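Local coordinates for chitin oligosaccahride binding protein NagB1 (Paenibacillus sp. FPU-7, PDB 7EHP), which binds chitin oligosaccharides such as N,N'-diacetylchitobiose as an extracellular solute-binding protein, probably handing them to a membrane transporter, at residues A[121-126]-A[262-267]; A[127-132]-A[236-241]; A[155-160]-A[213-218]; A[160-165]-A[218-223]. One frame throughout, in Å; residues are numbered along the deposited sequence.

Contact 1 (A[121-126]-A[262-267]); sequences GVFYNK and IGFFSF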
loop_
_atom_site.group_PDB
_atom_site.type_symbol
_atom_site.label_atom_id
_atom_site.label_comp_id
_atom_site.label_asym_id
_atom_site.label_seq_id
_atom_site.Cartn_x
_atom_site.Cartn_y
_atom_site.Cartn_z
ATOM N N GLY A 121 -5.324 7.285 -2.668
ATOM C CA GLY A 121 -6.409 8.174 -3.027
ATOM C C GLY A 121 -6.618 8.114 -4.519
ATOM O O GLY A 121 -6.274 7.111 -5.150
ATOM N N VAL A 122 -7.135 9.189 -5.098
ATOM C CA VAL A 122 -7.585 9.192 -6.479
ATOM C C VAL A 122 -6.575 9.967 -7.304
ATOM O O VAL A 122 -6.416 11.182 -7.126
ATOM C CB VAL A 122 -8.990 9.791 -6.608
ATOM C CG1 VAL A 122 -9.494 9.670 -8.038
ATOM C CG2 VAL A 122 -9.934 9.108 -5.616
ATOM N N PHE A 123 -5.879 9.258 -8.194
ATOM C CA PHE A 123 -5.179 9.908 -9.288
ATOM C C PHE A 123 -6.190 10.383 -10.321
ATOM O O PHE A 123 -7.191 9.708 -10.588
ATOM C CB PHE A 123 -4.181 8.945 -9.934
ATOM C CG PHE A 123 -2.999 8.592 -9.042
ATOM C CD1 PHE A 123 -3.140 7.657 -8.028
ATOM C CD2 PHE A 123 -1.759 9.188 -9.230
ATOM C CE1 PHE A 123 -2.085 7.324 -7.205
ATOM C CE2 PHE A 123 -0.683 8.852 -8.407
ATOM C CZ PHE A 123 -0.860 7.909 -7.401
ATOM N N TYR A 124 -5.933 11.534 -10.939
ATOM C CA TYR A 124 -6.865 11.953 -11.977
ATOM C C TYR A 124 -6.129 12.654 -13.109
ATOM O O TYR A 124 -4.988 13.104 -12.967
ATOM C CB TYR A 124 -7.985 12.835 -11.399
ATOM C CG TYR A 124 -7.582 14.255 -11.060
ATOM C CD1 TYR A 124 -6.733 14.532 -9.968
ATOM C CD2 TYR A 124 -8.075 15.324 -11.808
ATOM C CE1 TYR A 124 -6.378 15.833 -9.661
ATOM C CE2 TYR A 124 -7.729 16.627 -11.507
ATOM C CZ TYR A 124 -6.886 16.877 -10.440
ATOM O OH TYR A 124 -6.565 18.180 -10.157
ATOM N N ASN A 125 -6.798 12.715 -14.254
ATOM C CA ASN A 125 -6.254 13.339 -15.450
ATOM C C ASN A 125 -6.843 14.747 -15.559
ATOM O O ASN A 125 -8.034 14.913 -15.849
ATOM C CB ASN A 125 -6.566 12.483 -16.676
ATOM C CG ASN A 125 -5.993 13.056 -17.955
ATOM O OD1 ASN A 125 -5.869 14.269 -18.098
ATOM N ND2 ASN A 125 -5.632 12.175 -18.899
ATOM N N LYS A 126 -5.993 15.754 -15.340
ATOM C CA LYS A 126 -6.429 17.149 -15.378
ATOM C C LYS A 126 -6.964 17.539 -16.749
ATOM O O LYS A 126 -7.853 18.396 -16.848
ATOM C CB LYS A 126 -5.261 18.066 -14.992
ATOM C CG LYS A 126 -4.878 18.088 -13.505
ATOM C CD LYS A 126 -3.451 18.633 -13.349
ATOM C CE LYS A 126 -3.256 19.387 -12.052
ATOM N NZ LYS A 126 -3.760 18.630 -10.892
ATOM N N ILE A 262 -1.332 14.935 -14.807
ATOM C CA ILE A 262 -1.738 13.939 -13.814
ATOM C C ILE A 262 -1.793 14.605 -12.447
ATOM O O ILE A 262 -0.826 15.254 -12.026
ATOM C CB ILE A 262 -0.777 12.738 -13.793
ATOM C CG1 ILE A 262 -1.066 11.792 -14.951
ATOM C CG2 ILE A 262 -0.956 11.957 -12.486
ATOM C CD1 ILE A 262 -0.035 10.692 -15.125
ATOM N N GLY A 263 -2.915 14.440 -11.747
ATOM C CA GLY A 263 -3.066 14.966 -10.402
ATOM C C GLY A 263 -3.542 13.936 -9.392
ATOM O O GLY A 263 -3.626 12.744 -9.692
ATOM N N PHE A 264 -3.889 14.386 -8.194
ATOM C CA PHE A 264 -4.231 13.474 -7.109
ATOM C C PHE A 264 -5.114 14.232 -6.134
ATOM O O PHE A 264 -4.807 15.380 -5.801
ATOM C CB PHE A 264 -2.960 12.962 -6.412
ATOM C CG PHE A 264 -3.212 12.050 -5.234
ATOM C CD1 PHE A 264 -3.492 12.564 -3.978
ATOM C CD2 PHE A 264 -3.123 10.673 -5.380
ATOM C CE1 PHE A 264 -3.719 11.720 -2.901
ATOM C CE2 PHE A 264 -3.358 9.824 -4.318
ATOM C CZ PHE A 264 -3.644 10.343 -3.068
ATOM N N PHE A 265 -6.198 13.606 -5.673
ATOM C CA PHE A 265 -6.987 14.193 -4.597
ATOM C C PHE A 265 -7.464 13.110 -3.638
ATOM O O PHE A 265 -7.616 11.944 -4.007
ATOM C CB PHE A 265 -8.179 15.018 -5.131
ATOM C CG PHE A 265 -9.105 14.261 -6.049
ATOM C CD1 PHE A 265 -10.135 13.490 -5.542
ATOM C CD2 PHE A 265 -8.957 14.346 -7.421
ATOM C CE1 PHE A 265 -10.992 12.793 -6.389
ATOM C CE2 PHE A 265 -9.807 13.654 -8.274
ATOM C CZ PHE A 265 -10.827 12.880 -7.755
ATOM N N SER A 266 -7.699 13.513 -2.392
ATOM C CA SER A 266 -8.299 12.612 -1.418
ATOM C C SER A 266 -9.716 12.243 -1.851
ATOM O O SER A 266 -10.411 13.023 -2.512
ATOM C CB SER A 266 -8.308 13.264 -0.038
ATOM O OG SER A 266 -8.965 12.442 0.909
ATOM N N PHE A 267 -10.132 11.030 -1.496
ATOM C CA PHE A 267 -11.427 10.521 -1.933
ATOM C C PHE A 267 -12.546 11.424 -1.424
ATOM O O PHE A 267 -12.504 11.862 -0.273
ATOM C CB PHE A 267 -11.642 9.095 -1.420
ATOM C CG PHE A 267 -12.794 8.409 -2.051
ATOM C CD1 PHE A 267 -12.658 7.791 -3.285
ATOM C CD2 PHE A 267 -14.043 8.425 -1.433
ATOM C CE1 PHE A 267 -13.751 7.162 -3.886
ATOM C CE2 PHE A 267 -15.137 7.814 -2.016
ATOM C CZ PHE A 267 -15.001 7.188 -3.250
#
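V122 and F265 pair through two backbone hydrogen bonds, and Y124 and G263 through two more, so 121-125 and 262-265 run as neighbouring antiparallel strands, with N-to-C directions 149° apart. They belong to the mixed sheet of this periplasmic-binding-protein fold. V122 N gives to F265 O at 3.0 Å. Y124 N comes to G263 O at 2.9 Å. F123 and F264 face each other at a non-hydrogen-bonded pair and make an edge-to-face stack. The edge of F264 points at the face of F123, with ring planes at 85° and CD2 of F264 over the centre of that face. Helix 336-344 packs on these two rings through M341.

V122, Y124 and F265 lie on the other face of the sheet. The F265 ring takes V122 CB over one face, 3.9 Å from its centroid, a CH-pi contact. V122 CG1, anti to the backbone N at chi1 -175°, meets F265 CZ at 3.5 Å. The Y124 and F265 rings meet obliquely; CD1 of Y124, near the plane of the F265 ring, is 3.4 Å from CD2 of F265. G263 lies beside Y124, where a side chain would run into that ring. K126 bends back over the strand end. Its NZ forms a salt bridge with E340 and also donates to Y124 OH at 2.9 Å.

Contact 2 (A[127-132]-A[236-241]); sequences QIFKQL and RAAMMF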
loop_
_atom_site.group_PDB
_atom_site.type_symbol
_atom_site.label_atom_id
_atom_site.label_comp_id
_atom_site.label_asym_id
_atom_site.label_seq_id
_atom_site.Cartn_x
_atom_site.Cartn_y
_atom_site.Cartn_z
ATOM N N GLN A 127 -6.445 16.930 -17.822
ATOM C CA GLN A 127 -6.925 17.281 -19.156
ATOM C C GLN A 127 -8.273 16.631 -19.473
ATOM O O GLN A 127 -9.092 17.236 -20.186
ATOM C CB GLN A 127 -5.877 16.912 -20.212
ATOM C CG GLN A 127 -6.398 16.855 -21.653
ATOM C CD GLN A 127 -6.819 18.216 -22.218
ATOM O OE1 GLN A 127 -6.223 19.255 -21.909
ATOM N NE2 GLN A 127 -7.861 18.209 -23.048
ATOM N N ILE A 128 -8.539 15.428 -18.953
ATOM C CA ILE A 128 -9.870 14.851 -19.126
ATOM C C ILE A 128 -10.896 15.644 -18.325
ATOM O O ILE A 128 -12.006 15.913 -18.809
ATOM C CB ILE A 128 -9.882 13.357 -18.754
ATOM C CG1 ILE A 128 -9.081 12.538 -19.766
ATOM C CG2 ILE A 128 -11.302 12.808 -18.769
ATOM C CD1 ILE A 128 -8.909 11.080 -19.350
ATOM N N PHE A 129 -10.545 16.052 -17.099
ATOM C CA PHE A 129 -11.471 16.868 -16.312
ATOM C C PHE A 129 -11.780 18.186 -17.015
ATOM O O PHE A 129 -12.939 18.621 -17.047
ATOM C CB PHE A 129 -10.915 17.134 -14.916
ATOM C CG PHE A 129 -11.181 16.031 -13.931
ATOM C CD1 PHE A 129 -11.113 14.696 -14.318
ATOM C CD2 PHE A 129 -11.467 16.328 -12.605
ATOM C CE1 PHE A 129 -11.348 13.684 -13.402
ATOM C CE2 PHE A 129 -11.707 15.325 -11.686
ATOM C CZ PHE A 129 -11.649 14.000 -12.083
ATOM N N LYS A 130 -10.766 18.823 -17.601
ATOM C CA LYS A 130 -10.996 20.029 -18.399
ATOM C C LYS A 130 -11.969 19.755 -19.539
ATOM O O LYS A 130 -12.922 20.516 -19.768
ATOM C CB LYS A 130 -9.663 20.554 -18.941
ATOM C CG LYS A 130 -9.755 21.785 -19.853
ATOM C CD LYS A 130 -8.434 22.019 -20.627
ATOM C CE LYS A 130 -8.534 23.156 -21.651
ATOM N NZ LYS A 130 -9.863 23.179 -22.332
ATOM N N GLN A 131 -11.746 18.657 -20.261
ATOM C CA GLN A 131 -12.597 18.320 -21.391
ATOM C C GLN A 131 -14.047 18.117 -20.958
ATOM O O GLN A 131 -14.977 18.577 -21.631
ATOM C CB GLN A 131 -12.041 17.075 -22.070
ATOM C CG GLN A 131 -12.732 16.695 -23.340
ATOM C CD GLN A 131 -12.084 15.484 -23.958
ATOM O OE1 GLN A 131 -10.868 15.308 -23.858
ATOM N NE2 GLN A 131 -12.885 14.643 -24.608
ATOM N N LEU A 132 -14.256 17.440 -19.833
ATOM C CA LEU A 132 -15.593 17.216 -19.305
ATOM C C LEU A 132 -16.163 18.432 -18.593
ATOM O O LEU A 132 -17.345 18.409 -18.231
ATOM C CB LEU A 132 -15.583 16.040 -18.323
ATOM C CG LEU A 132 -14.829 14.781 -18.726
ATOM C CD1 LEU A 132 -14.713 13.826 -17.537
ATOM C CD2 LEU A 132 -15.529 14.132 -19.887
ATOM N N ARG A 236 -7.096 6.503 -20.951
ATOM C CA ARG A 236 -8.403 5.892 -21.174
ATOM C C ARG A 236 -9.334 6.025 -19.980
ATOM O O ARG A 236 -10.539 5.784 -20.119
ATOM C CB ARG A 236 -8.248 4.415 -21.538
ATOM C CG ARG A 236 -7.438 4.215 -22.795
ATOM C CD ARG A 236 -7.460 2.790 -23.255
ATOM N NE ARG A 236 -6.276 2.069 -22.802
ATOM C CZ ARG A 236 -6.324 1.116 -21.884
ATOM N NH1 ARG A 236 -7.499 0.802 -21.345
ATOM N NH2 ARG A 236 -5.217 0.488 -21.508
ATOM N N ALA A 237 -8.818 6.401 -18.821
ATOM C CA ALA A 237 -9.630 6.527 -17.622
ATOM C C ALA A 237 -9.425 7.903 -17.023
ATOM O O ALA A 237 -8.302 8.420 -17.021
ATOM C CB ALA A 237 -9.278 5.453 -16.593
ATOM N N ALA A 238 -10.510 8.482 -16.500
ATOM C CA ALA A 238 -10.423 9.805 -15.886
ATOM C C ALA A 238 -9.743 9.757 -14.524
ATOM O O ALA A 238 -9.111 10.737 -14.106
ATOM C CB ALA A 238 -11.828 10.411 -15.763
ATOM N N MET A 239 -9.884 8.648 -13.807
ATOM C CA MET A 239 -9.413 8.537 -12.435
ATOM C C MET A 239 -8.896 7.124 -12.218
ATOM O O MET A 239 -9.165 6.204 -13.003
ATOM C CB MET A 239 -10.529 8.845 -11.417
ATOM C CG MET A 239 -11.201 10.205 -11.583
ATOM S SD MET A 239 -12.562 10.416 -10.403
ATOM C CE MET A 239 -13.827 9.528 -11.323
ATOM N N MET A 240 -8.162 6.961 -11.121
ATOM C CA MET A 240 -7.658 5.666 -10.672
ATOM C C MET A 240 -7.390 5.775 -9.185
ATOM O O MET A 240 -6.556 6.592 -8.783
ATOM C CB MET A 240 -6.365 5.299 -11.394
ATOM C CG MET A 240 -5.709 4.039 -10.855
ATOM S SD MET A 240 -4.267 3.606 -11.834
ATOM C CE MET A 240 -3.040 4.725 -11.133
ATOM N N PHE A 241 -8.052 4.946 -8.375
ATOM C CA PHE A 241 -7.721 4.879 -6.955
ATOM C C PHE A 241 -6.505 3.971 -6.783
ATOM O O PHE A 241 -6.518 2.817 -7.222
ATOM C CB PHE A 241 -8.913 4.359 -6.138
ATOM C CG PHE A 241 -8.749 4.501 -4.649
ATOM C CD1 PHE A 241 -7.938 3.638 -3.941
ATOM C CD2 PHE A 241 -9.422 5.501 -3.949
ATOM C CE1 PHE A 241 -7.777 3.773 -2.561
ATOM C CE2 PHE A 241 -9.266 5.639 -2.552
ATOM C CZ PHE A 241 -8.438 4.775 -1.867
#
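F129 and M239 cross at about a right angle, and the methionine meets the rim of the ring. This is a Met-aromatic contact in a helix-on-sheet packing, where helix 126-132 lies against strand 237-243 of the solute-binding fold. M239 CG sits in the plane of the F129 ring, 3.9 Å from CZ. The sulfur is also at the edge: SD is 5.4 Å from the ring centroid and 85° off the ring normal. With CG anti to its own carbonyl carbon (chi1 -84°), F129 carries CE1 and CZ to the strand although its CB does not start out that way. The ring also meets Y124 of the preceding strand.

I128 comes from the same helix, and its two branches reach different residues. CG2 lies 3.9 Å from A238 CB. The longer branch ends with CD1 at 3.6 Å from A237 O, a plain van der Waals contact with the backbone. The small A238 side chain points toward the helix and touches both I128 and F129, with its CB 4.1 Å from F129 CE1. The chain turns a corner at A238, the residue whose methyl meets the helix.

The contact is buried and mostly apolar. Helix 140-152 adds V146 against F129 and L143 against M239. At the end of the F129 ring, CE1 comes 3.8 Å from A238 O.

Contact 3 (A[155-160]-A[213-218]); sequences FVPFAF and KGYLQE
F158 and L216 form a single backbone bridge where two irregular segments meet. F158 N donates to Y215 O at 2.8 Å, and Q217 N donates to F158 O at 3.1 Å. Both hydrogen bonds are bent at the hydrogen, 141° and 138°. The chain turns a corner at P157 and F158, and the pairing does not extend into a regular strand pair. G214, with positive phi, closes the preceding helix in a Schellman motif and releases the chain toward the bridge.

Q217 supplies a third bond. Its OE1 accepts from F160 N at 3.2 Å, in the carbonyl plane and on a lone pair. CG stands anti to the backbone N (chi1 173°) and the chain beyond it is extended, which carries the amide past V156 to F160. V156 crosses this side chain at about a right angle, with CG1 3.7 Å from Q217 CB. A leucine in place of Q217 would probably leave F160 N without its acceptor from this side chain.

L216 brings its own side chain to F160. Its CD2 lies over one face of the F160 ring, 3.8 Å from the centroid, a CH-pi contact. P157 CG packs 3.9 Å from Y215 CD1.

The site joins the loop after helix 198-213 to strand 156-159. L210 of that helix touches both Y215 and L216, helix 140-152 packs on Y215 through M144 and A147, and strand 237-243 runs beside 156-159.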
loop_
_atom_site.group_PDB
_atom_site.type_symbol
_atom_site.label_atom_id
_atom_site.label_comp_id
_atom_site.label_asym_id
_atom_site.label_seq_id
_atom_site.Cartn_x
_atom_site.Cartn_y
_atom_site.Cartn_z
ATOM N N PHE A 155 -14.904 7.770 -21.520
ATOM C CA PHE A 155 -13.830 7.489 -20.575
ATOM C C PHE A 155 -14.290 6.472 -19.541
ATOM O O PHE A 155 -15.454 6.463 -19.142
ATOM C CB PHE A 155 -13.378 8.772 -19.884
ATOM C CG PHE A 155 -12.769 9.769 -20.826
ATOM C CD1 PHE A 155 -11.484 9.585 -21.306
ATOM C CD2 PHE A 155 -13.493 10.860 -21.262
ATOM C CE1 PHE A 155 -10.920 10.493 -22.188
ATOM C CE2 PHE A 155 -12.934 11.771 -22.146
ATOM C CZ PHE A 155 -11.646 11.590 -22.606
ATOM N N VAL A 156 -13.384 5.591 -19.144
ATOM C CA VAL A 156 -13.624 4.800 -17.937
ATOM C C VAL A 156 -13.535 5.737 -16.739
ATOM O O VAL A 156 -12.556 6.489 -16.631
ATOM C CB VAL A 156 -12.598 3.660 -17.833
ATOM C CG1 VAL A 156 -12.696 2.956 -16.488
ATOM C CG2 VAL A 156 -12.789 2.667 -18.959
ATOM N N PRO A 157 -14.530 5.787 -15.855
ATOM C CA PRO A 157 -14.409 6.677 -14.693
ATOM C C PRO A 157 -13.225 6.306 -13.795
ATOM O O PRO A 157 -12.350 7.143 -13.550
ATOM C CB PRO A 157 -15.749 6.492 -13.980
ATOM C CG PRO A 157 -16.691 6.188 -15.139
ATOM C CD PRO A 157 -15.877 5.198 -15.939
ATOM N N PHE A 158 -13.182 5.068 -13.305
ATOM C CA PHE A 158 -12.102 4.599 -12.439
ATOM C C PHE A 158 -11.402 3.443 -13.141
ATOM O O PHE A 158 -11.972 2.349 -13.241
ATOM C CB PHE A 158 -12.620 4.124 -11.071
ATOM C CG PHE A 158 -12.962 5.223 -10.110
ATOM C CD1 PHE A 158 -11.973 5.880 -9.407
ATOM C CD2 PHE A 158 -14.293 5.551 -9.858
ATOM C CE1 PHE A 158 -12.292 6.896 -8.515
ATOM C CE2 PHE A 158 -14.627 6.551 -8.948
ATOM C CZ PHE A 158 -13.626 7.224 -8.277
ATOM N N ALA A 159 -10.175 3.675 -13.618
ATOM C CA ALA A 159 -9.321 2.562 -14.023
ATOM C C ALA A 159 -9.203 1.589 -12.858
ATOM O O ALA A 159 -8.987 2.006 -11.714
ATOM C CB ALA A 159 -7.930 3.071 -14.431
ATOM N N PHE A 160 -9.342 0.291 -13.145
ATOM C CA PHE A 160 -9.564 -0.675 -12.068
ATOM C C PHE A 160 -9.272 -2.091 -12.561
ATOM O O PHE A 160 -9.777 -2.515 -13.598
ATOM C CB PHE A 160 -11.016 -0.541 -11.536
ATOM C CG PHE A 160 -11.363 -1.490 -10.423
ATOM C CD1 PHE A 160 -10.694 -1.436 -9.208
ATOM C CD2 PHE A 160 -12.390 -2.408 -10.568
ATOM C CE1 PHE A 160 -11.016 -2.300 -8.171
ATOM C CE2 PHE A 160 -12.720 -3.280 -9.534
ATOM C CZ PHE A 160 -12.025 -3.224 -8.329
ATOM N N LYS A 213 -23.002 0.788 -11.716
ATOM C CA LYS A 213 -23.063 1.848 -12.711
ATOM C C LYS A 213 -21.943 1.755 -13.734
ATOM O O LYS A 213 -21.940 2.530 -14.699
ATOM C CB LYS A 213 -23.016 3.216 -12.020
ATOM C CG LYS A 213 -24.358 3.631 -11.456
ATOM C CD LYS A 213 -24.231 4.868 -10.601
ATOM C CE LYS A 213 -25.554 5.223 -9.938
ATOM N NZ LYS A 213 -26.655 5.346 -10.943
ATOM N N GLY A 214 -21.000 0.827 -13.553
ATOM C CA GLY A 214 -19.864 0.770 -14.448
ATOM C C GLY A 214 -18.876 1.897 -14.255
ATOM O O GLY A 214 -18.161 2.248 -15.194
ATOM N N TYR A 215 -18.840 2.496 -13.067
ATOM C CA TYR A 215 -17.866 3.543 -12.779
ATOM C C TYR A 215 -16.514 2.950 -12.393
ATOM O O TYR A 215 -15.465 3.504 -12.734
ATOM C CB TYR A 215 -18.390 4.447 -11.667
ATOM C CG TYR A 215 -19.606 5.258 -12.065
ATOM C CD1 TYR A 215 -20.028 5.304 -13.381
ATOM C CD2 TYR A 215 -20.308 6.000 -11.121
ATOM C CE1 TYR A 215 -21.122 6.051 -13.756
ATOM C CE2 TYR A 215 -21.403 6.757 -11.490
ATOM C CZ TYR A 215 -21.802 6.777 -12.814
ATOM O OH TYR A 215 -22.892 7.523 -13.192
ATOM N N LEU A 216 -16.524 1.843 -11.663
ATOM C CA LEU A 216 -15.355 0.987 -11.584
ATOM C C LEU A 216 -15.277 0.188 -12.875
ATOM O O LEU A 216 -16.280 -0.382 -13.312
ATOM C CB LEU A 216 -15.464 0.059 -10.380
ATOM C CG LEU A 216 -15.090 0.730 -9.062
ATOM C CD1 LEU A 216 -15.577 -0.085 -7.865
ATOM C CD2 LEU A 216 -13.565 0.922 -8.996
ATOM N N GLN A 217 -14.098 0.167 -13.490
ATOM C CA GLN A 217 -13.916 -0.409 -14.819
ATOM C C GLN A 217 -14.507 -1.809 -14.949
ATOM O O GLN A 217 -14.155 -2.723 -14.197
ATOM C CB GLN A 217 -12.432 -0.443 -15.145
ATOM C CG GLN A 217 -12.107 -1.161 -16.428
ATOM C CD GLN A 217 -10.811 -0.676 -17.009
ATOM O OE1 GLN A 217 -9.915 -0.246 -16.279
ATOM N NE2 GLN A 217 -10.691 -0.739 -18.325
ATOM N N GLU A 218 -15.390 -1.980 -15.926
ATOM C CA GLU A 218 -16.027 -3.271 -16.146
ATOM C C GLU A 218 -15.043 -4.279 -16.728
ATOM O O GLU A 218 -14.103 -3.922 -17.441
ATOM C CB GLU A 218 -17.217 -3.118 -17.086
ATOM C CG GLU A 218 -18.348 -2.311 -16.501
ATOM C CD GLU A 218 -19.403 -2.015 -17.542
ATOM O OE1 GLU A 218 -19.414 -0.881 -18.078
ATOM O OE2 GLU A 218 -20.188 -2.939 -17.840
#

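Contact 4 (A[160-165]-A[218-223]); sequences FASSDG and EGSLGQ
S162 and S220 are joined twice. S162 N donates to S220 O at 2.9 Å in a nearly straight bond of 172°, reaching it from above the carbonyl plane. The two hydroxyl oxygens, S162 OG and S220 OG, are hydrogen-bonded at 2.8 Å. Each OG stands between its own backbone N and carbonyl carbon (chi1 61° in S162, 72° in S220), and this turns the hydroxyls toward each other. Q223 N also donates to S220 O, from the opposite face, so the carbonyl of this short 3-10 turn holds two donors. S163 N binds Q223 O at 3.0 Å. A water links the same Q223 O to D164 N, with a weak bond to A161 O.

Packing surrounds this polar core. F160 CE2 lies 3.3 Å from S220 OG, and its neighbour CD2 meets S220 CB. Replacing F160 with an alanine would probably open a gap beside S220 CB and OG, where the ring atoms CD2 and CE2 now lie. A161 CB rests 3.7 Å from Q223 CB. L221 CD2 approaches S162 OG at 3.5 Å.

D164 OD1 makes a salt bridge with K45, and OD2 accepts from Y225 N; its side chain is about 7 Å from a bound NAG at the nearest atoms. The contact ties the loop before helix 165-180 to the loop before helix 225-233. Helix 359-373 packs alongside, with I373 touching F160, S162 and S220.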
loop_
_atom_site.group_PDB
_atom_site.type_symbol
_atom_site.label_atom_id
_atom_site.label_comp_id
_atom_site.label_asym_id
_atom_site.label_seq_id
_atom_site.Cartn_x
_atom_site.Cartn_y
_atom_site.Cartn_z
ATOM N N PHE A 160 -9.342 0.291 -13.145
ATOM C CA PHE A 160 -9.564 -0.675 -12.068
ATOM C C PHE A 160 -9.272 -2.091 -12.561
ATOM O O PHE A 160 -9.777 -2.515 -13.598
ATOM C CB PHE A 160 -11.016 -0.541 -11.536
ATOM C CG PHE A 160 -11.363 -1.490 -10.423
ATOM C CD1 PHE A 160 -10.694 -1.436 -9.208
ATOM C CD2 PHE A 160 -12.390 -2.408 -10.568
ATOM C CE1 PHE A 160 -11.016 -2.300 -8.171
ATOM C CE2 PHE A 160 -12.720 -3.280 -9.534
ATOM C CZ PHE A 160 -12.025 -3.224 -8.329
ATOM N N ALA A 161 -8.440 -2.813 -11.823
ATOM C CA ALA A 161 -8.100 -4.184 -12.175
ATOM C C ALA A 161 -8.140 -5.014 -10.905
ATOM O O ALA A 161 -7.545 -4.618 -9.903
ATOM C CB ALA A 161 -6.718 -4.233 -12.834
ATOM N N SER A 162 -8.843 -6.154 -10.927
ATOM C CA SER A 162 -9.099 -6.906 -9.700
ATOM C C SER A 162 -8.732 -8.389 -9.775
ATOM O O SER A 162 -9.120 -9.148 -8.883
ATOM C CB SER A 162 -10.570 -6.779 -9.291
ATOM O OG SER A 162 -11.400 -7.317 -10.312
ATOM N N SER A 163 -7.967 -8.823 -10.776
ATOM C CA SER A 163 -7.428 -10.178 -10.741
ATOM C C SER A 163 -6.546 -10.399 -9.508
ATOM O O SER A 163 -6.585 -11.469 -8.885
ATOM C CB SER A 163 -6.647 -10.457 -12.027
ATOM O OG SER A 163 -6.254 -11.814 -12.071
ATOM N N ASP A 164 -5.744 -9.403 -9.135
ATOM C CA ASP A 164 -5.054 -9.436 -7.852
ATOM C C ASP A 164 -6.002 -8.899 -6.781
ATOM O O ASP A 164 -6.397 -7.730 -6.817
ATOM C CB ASP A 164 -3.755 -8.628 -7.914
ATOM C CG ASP A 164 -2.874 -9.044 -9.089
ATOM O OD1 ASP A 164 -2.742 -10.265 -9.323
ATOM O OD2 ASP A 164 -2.315 -8.165 -9.778
ATOM N N GLY A 165 -6.378 -9.752 -5.833
ATOM C CA GLY A 165 -7.511 -9.423 -4.990
ATOM C C GLY A 165 -7.295 -8.201 -4.118
ATOM O O GLY A 165 -8.239 -7.455 -3.851
ATOM N N GLU A 218 -15.390 -1.980 -15.926
ATOM C CA GLU A 218 -16.027 -3.271 -16.146
ATOM C C GLU A 218 -15.043 -4.279 -16.728
ATOM O O GLU A 218 -14.103 -3.922 -17.441
ATOM C CB GLU A 218 -17.217 -3.118 -17.086
ATOM C CG GLU A 218 -18.348 -2.311 -16.501
ATOM C CD GLU A 218 -19.403 -2.015 -17.542
ATOM O OE1 GLU A 218 -19.414 -0.881 -18.078
ATOM O OE2 GLU A 218 -20.188 -2.939 -17.840
ATOM N N GLY A 219 -15.282 -5.556 -16.428
ATOM C CA GLY A 219 -14.380 -6.615 -16.853
ATOM C C GLY A 219 -13.094 -6.712 -16.057
ATOM O O GLY A 219 -12.133 -7.326 -16.530
ATOM N N SER A 220 -13.050 -6.129 -14.852
ATOM C CA SER A 220 -11.787 -5.944 -14.137
ATOM C C SER A 220 -11.217 -7.238 -13.573
ATOM O O SER A 220 -10.009 -7.296 -13.306
ATOM C CB SER A 220 -11.969 -4.933 -13.004
ATOM O OG SER A 220 -12.733 -5.477 -11.935
ATOM N N LEU A 221 -12.055 -8.264 -13.378
ATOM C CA LEU A 221 -11.600 -9.539 -12.841
ATOM C C LEU A 221 -10.545 -10.192 -13.720
ATOM O O LEU A 221 -9.771 -11.016 -13.226
ATOM C CB LEU A 221 -12.781 -10.496 -12.677
ATOM C CG LEU A 221 -13.738 -10.268 -11.507
ATOM C CD1 LEU A 221 -14.937 -11.199 -11.603
ATOM C CD2 LEU A 221 -13.017 -10.455 -10.185
ATOM N N GLY A 222 -10.493 -9.853 -15.000
ATOM C CA GLY A 222 -9.474 -10.465 -15.822
ATOM C C GLY A 222 -8.126 -9.776 -15.848
ATOM O O GLY A 222 -7.198 -10.303 -16.464
ATOM N N GLN A 223 -7.967 -8.627 -15.199
ATOM C CA GLN A 223 -6.789 -7.787 -15.379
ATOM C C GLN A 223 -5.935 -7.752 -14.122
ATOM O O GLN A 223 -6.440 -7.485 -13.026
ATOM C CB GLN A 223 -7.202 -6.371 -15.769
ATOM C CG GLN A 223 -7.859 -6.303 -17.127
ATOM C CD GLN A 223 -8.887 -5.209 -17.191
ATOM O OE1 GLN A 223 -8.662 -4.097 -16.689
ATOM N NE2 GLN A 223 -10.053 -5.527 -17.750
HETATM O O HOH W 1 -5.472 -6.432 -10.186
#

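Contacts 1, 2 and 3 all reach the same mixed sheet. Strand 237-243 of contact 2 lies between strand 109-125 of contact 1 and strand 156-159 of contact 3, bonding to both through backbone atoms such as M240 O to F123 N and M239 O to A159 N. These three contacts are buried. Contact 1 combines regular strand pairing with aromatic rings, contact 2 is van der Waals packing with no polar bond between its segments, and contact 3 mixes one bridge with a hydrogen bond to a side-chain amide oxygen. Contact 4, partly buried, relies on backbone and serine hydrogen bonds and a water. It shares F160 and E218 with contact 3, and D164 of 160-165 nears the bound sugar.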